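Local coordinates for sterol regulatory element-binding protein cleavage-activating protein (PDB 4YHC), which escorts the membrane-bound transcription factor sre1 for processing at low sterol and oxygen levels, and is represented here by its WD40 domain, at residues A[442-450]-A[460-468]. The protein carries 9 engineered substitutions. Sequence-based numbering, arbitrary orientation.
Sequences LAVSDRCVA and VGYGSEIFR. With CIT (citric acid), chain C.
Ser445 OG sits between its own backbone N and carbonyl carbon (chi1 83°), whereas Ser464 OG is anti to its backbone N (chi1 175°); these settings turn both hydroxyls onto one carboxylate oxygen of a citrate, probably taken from the crystallisation liquor. Ser464 OG donates to citrate O1 over 2.7 Å, Ser445 OG also points at O1, at 2.5 Å, so short that its exact geometry is doubtful, and Glu465 N holds the citrate O2. Ser445 OG accepts from Arg447 N and Ser464 OG from Ile466 N, each making an ST turn. With alanine at Ser445, Arg447 N would probably lose its turn acceptor and the citrate carboxylate one hydroxyl partner. Arg447, its chain bent at chi3, runs past Tyr462 O to bring NH1 2.6 Å from Gly463 O, a bond bent to 142° at the hydrogen, while citrate O7 lies over one guanidinium face. Ile466 CD1 presses on Val444 CG1 at 3.4 Å, tight for two carbons, and touches Cys448 CB. Cys448 SG meets Phe467 CE2 obliquely at 4.0 Å. Backbone bonds set the register: Val449 N donates to Val460 O (2.9 Å) and Val460 N to Val449 O (3.0 Å), and Tyr462 N reaches Arg447 O at 3.0 Å. Strand 20-24, from near the N-terminus, joins C-terminal strands 441-445, 448-453 and 456-462 in a four-stranded antiparallel blade, the closure typical of WD40 beta-propellers.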
loop_
_atom_site.group_PDB
_atom_site.type_symbol
_atom_site.label_atom_id
_atom_site.label_comp_id
_atom_site.label_asym_id
_atom_site.label_seq_id
_atom_site.Cartn_x
_atom_site.Cartn_y
_atom_site.Cartn_z
ATOM N N LEU A 442 3.120 -0.780 -7.288
ATOM C CA LEU A 442 2.707 -1.189 -5.936
ATOM C C LEU A 442 3.574 -2.344 -5.396
ATOM O O LEU A 442 3.937 -3.275 -6.143
ATOM C CB LEU A 442 1.253 -1.602 -6.017
ATOM C CG LEU A 442 0.425 -1.676 -4.782
ATOM C CD1 LEU A 442 0.219 -0.324 -4.129
ATOM C CD2 LEU A 442 -0.899 -2.313 -5.170
ATOM N N ALA A 443 3.900 -2.294 -4.117
ATOM C CA ALA A 443 4.602 -3.383 -3.500
ATOM C C ALA A 443 3.682 -4.589 -3.436
ATOM O O ALA A 443 2.497 -4.431 -3.089
ATOM C CB ALA A 443 5.046 -3.017 -2.085
ATOM N N VAL A 444 4.250 -5.770 -3.676
ATOM C CA VAL A 444 3.531 -6.989 -3.576
ATOM C C VAL A 444 4.040 -7.966 -2.530
ATOM O O VAL A 444 3.411 -8.969 -2.258
ATOM C CB VAL A 444 3.447 -7.460 -5.045
ATOM C CG1 VAL A 444 4.375 -8.558 -5.472
ATOM C CG2 VAL A 444 2.069 -7.364 -5.561
ATOM N N SER A 445 5.169 -7.654 -1.917
ATOM C CA SER A 445 5.714 -8.391 -0.834
ATOM C C SER A 445 6.935 -7.585 -0.329
ATOM O O SER A 445 7.280 -6.548 -0.915
ATOM C CB SER A 445 6.172 -9.813 -1.270
ATOM O OG SER A 445 7.483 -9.871 -1.876
ATOM N N ASP A 446 7.557 -8.085 0.735
ATOM C CA ASP A 446 8.800 -7.541 1.255
ATOM C C ASP A 446 10.001 -7.577 0.241
ATOM O O ASP A 446 11.026 -6.929 0.468
ATOM C CB ASP A 446 9.166 -8.273 2.507
ATOM C CG ASP A 446 8.249 -7.961 3.689
ATOM O OD1 ASP A 446 7.465 -6.985 3.655
ATOM O OD2 ASP A 446 8.367 -8.695 4.715
ATOM N N ARG A 447 9.891 -8.345 -0.826
ATOM C CA ARG A 447 10.937 -8.397 -1.827
ATOM C C ARG A 447 10.449 -8.285 -3.262
ATOM O O ARG A 447 11.150 -8.669 -4.205
ATOM C CB ARG A 447 11.706 -9.716 -1.714
ATOM C CG ARG A 447 12.500 -9.906 -0.416
ATOM C CD ARG A 447 13.222 -11.290 -0.475
ATOM N NE ARG A 447 13.317 -11.914 0.829
ATOM C CZ ARG A 447 13.245 -13.214 1.096
ATOM N NH1 ARG A 447 13.027 -14.152 0.162
ATOM N NH2 ARG A 447 13.384 -13.582 2.356
ATOM N N CYS A 448 9.231 -7.849 -3.464
ATOM C CA CYS A 448 8.675 -7.852 -4.810
ATOM C C CYS A 448 7.666 -6.735 -5.004
ATOM O O CYS A 448 6.952 -6.331 -4.065
ATOM C CB CYS A 448 8.037 -9.198 -5.150
ATOM S SG CYS A 448 7.812 -9.440 -6.907
ATOM N N VAL A 449 7.647 -6.224 -6.222
ATOM C CA VAL A 449 6.845 -5.130 -6.642
ATOM C C VAL A 449 6.177 -5.453 -7.967
ATOM O O VAL A 449 6.655 -6.284 -8.748
ATOM C CB VAL A 449 7.879 -3.998 -6.669
ATOM C CG1 VAL A 449 8.432 -3.541 -7.999
ATOM C CG2 VAL A 449 7.960 -3.225 -5.397
ATOM N N ALA A 450 5.046 -4.819 -8.193
ATOM C CA ALA A 450 4.375 -4.798 -9.486
ATOM C C ALA A 450 4.475 -3.393 -10.099
ATOM O O ALA A 450 4.171 -2.378 -9.423
ATOM C CB ALA A 450 2.898 -5.187 -9.346
ATOM N N VAL A 460 8.814 -7.428 -10.404
ATOM C CA VAL A 460 10.259 -7.228 -10.235
ATOM C C VAL A 460 10.579 -7.433 -8.792
ATOM O O VAL A 460 9.961 -6.802 -7.905
ATOM C CB VAL A 460 10.667 -5.782 -10.610
ATOM C CG1 VAL A 460 12.174 -5.551 -10.540
ATOM C CG2 VAL A 460 10.185 -5.445 -12.042
ATOM N N GLY A 461 11.537 -8.314 -8.535
ATOM C CA GLY A 461 11.895 -8.685 -7.172
ATOM C C GLY A 461 13.297 -9.190 -6.953
ATOM O O GLY A 461 14.037 -9.431 -7.902
ATOM N N TYR A 462 13.638 -9.328 -5.703
ATOM C CA TYR A 462 14.942 -9.823 -5.269
ATOM C C TYR A 462 14.835 -10.981 -4.298
ATOM O O TYR A 462 14.331 -10.872 -3.158
ATOM C CB TYR A 462 15.818 -8.745 -4.648
ATOM C CG TYR A 462 17.191 -9.184 -4.454
ATOM C CD1 TYR A 462 18.039 -9.336 -5.569
ATOM C CD2 TYR A 462 17.709 -9.431 -3.180
ATOM C CE1 TYR A 462 19.307 -9.793 -5.436
ATOM C CE2 TYR A 462 19.017 -9.885 -3.043
ATOM C CZ TYR A 462 19.790 -10.053 -4.177
ATOM O OH TYR A 462 21.082 -10.471 -4.090
ATOM N N GLY A 463 15.314 -12.111 -4.746
ATOM C CA GLY A 463 15.205 -13.306 -3.955
ATOM C C GLY A 463 13.785 -13.663 -3.523
ATOM O O GLY A 463 13.570 -14.132 -2.391
ATOM N N SER A 464 12.825 -13.380 -4.378
ATOM C CA SER A 464 11.399 -13.466 -4.001
ATOM C C SER A 464 10.835 -14.857 -4.273
ATOM O O SER A 464 11.049 -15.405 -5.332
ATOM C CB SER A 464 10.584 -12.440 -4.777
ATOM O OG SER A 464 9.208 -12.576 -4.508
ATOM N N GLU A 465 10.040 -15.373 -3.342
ATOM C CA GLU A 465 9.352 -16.673 -3.556
ATOM C C GLU A 465 8.218 -16.573 -4.569
ATOM O O GLU A 465 7.619 -17.583 -4.946
ATOM C CB GLU A 465 8.692 -17.122 -2.285
ATOM C CG GLU A 465 9.663 -17.396 -1.180
ATOM C CD GLU A 465 8.970 -17.675 0.155
ATOM O OE1 GLU A 465 7.727 -17.830 0.201
ATOM O OE2 GLU A 465 9.698 -17.748 1.169
ATOM N N ILE A 466 7.863 -15.352 -4.962
ATOM C CA ILE A 466 6.885 -15.170 -5.977
ATOM C C ILE A 466 7.357 -15.803 -7.300
ATOM O O ILE A 466 6.541 -16.241 -8.097
ATOM C CB ILE A 466 6.529 -13.685 -6.143
ATOM C CG1 ILE A 466 5.695 -13.244 -4.931
ATOM C CG2 ILE A 466 5.784 -13.411 -7.443
ATOM C CD1 ILE A 466 5.363 -11.784 -4.902
ATOM N N PHE A 467 8.645 -15.861 -7.559
ATOM C CA PHE A 467 9.078 -16.431 -8.830
ATOM C C PHE A 467 9.293 -17.964 -8.793
ATOM O O PHE A 467 9.696 -18.502 -7.752
ATOM C CB PHE A 467 10.325 -15.722 -9.272
ATOM C CG PHE A 467 10.121 -14.256 -9.483
ATOM C CD1 PHE A 467 9.518 -13.796 -10.620
ATOM C CD2 PHE A 467 10.506 -13.343 -8.517
ATOM C CE1 PHE A 467 9.331 -12.428 -10.816
ATOM C CE2 PHE A 467 10.312 -11.970 -8.710
ATOM C CZ PHE A 467 9.712 -11.516 -9.839
ATOM N N ARG A 468 8.932 -18.682 -9.866
ATOM C CA ARG A 468 7.963 -18.240 -10.919
ATOM C C ARG A 468 7.271 -19.456 -11.558
ATOM O O ARG A 468 6.915 -19.422 -12.752
ATOM C CB ARG A 468 8.628 -17.382 -12.018
HETATM C C1 CIT C . 9.152 -12.682 -0.963
HETATM O O1 CIT C . 8.652 -12.043 -1.966
HETATM O O2 CIT C . 9.745 -13.791 -1.047
HETATM C C2 CIT C . 9.097 -12.076 0.436
HETATM C C3 CIT C . 8.762 -13.096 1.537
HETATM O O7 CIT C . 9.735 -14.139 1.517
HETATM C C4 CIT C . 8.785 -12.363 2.858
HETATM C C5 CIT C . 8.543 -13.227 4.061
HETATM O O3 CIT C . 8.887 -12.759 5.150
HETATM O O4 CIT C . 8.063 -14.357 3.967
HETATM C C6 CIT C . 7.353 -13.620 1.327
HETATM O O5 CIT C . 6.384 -12.819 1.427
HETATM O O6 CIT C . 7.185 -14.830 1.029
#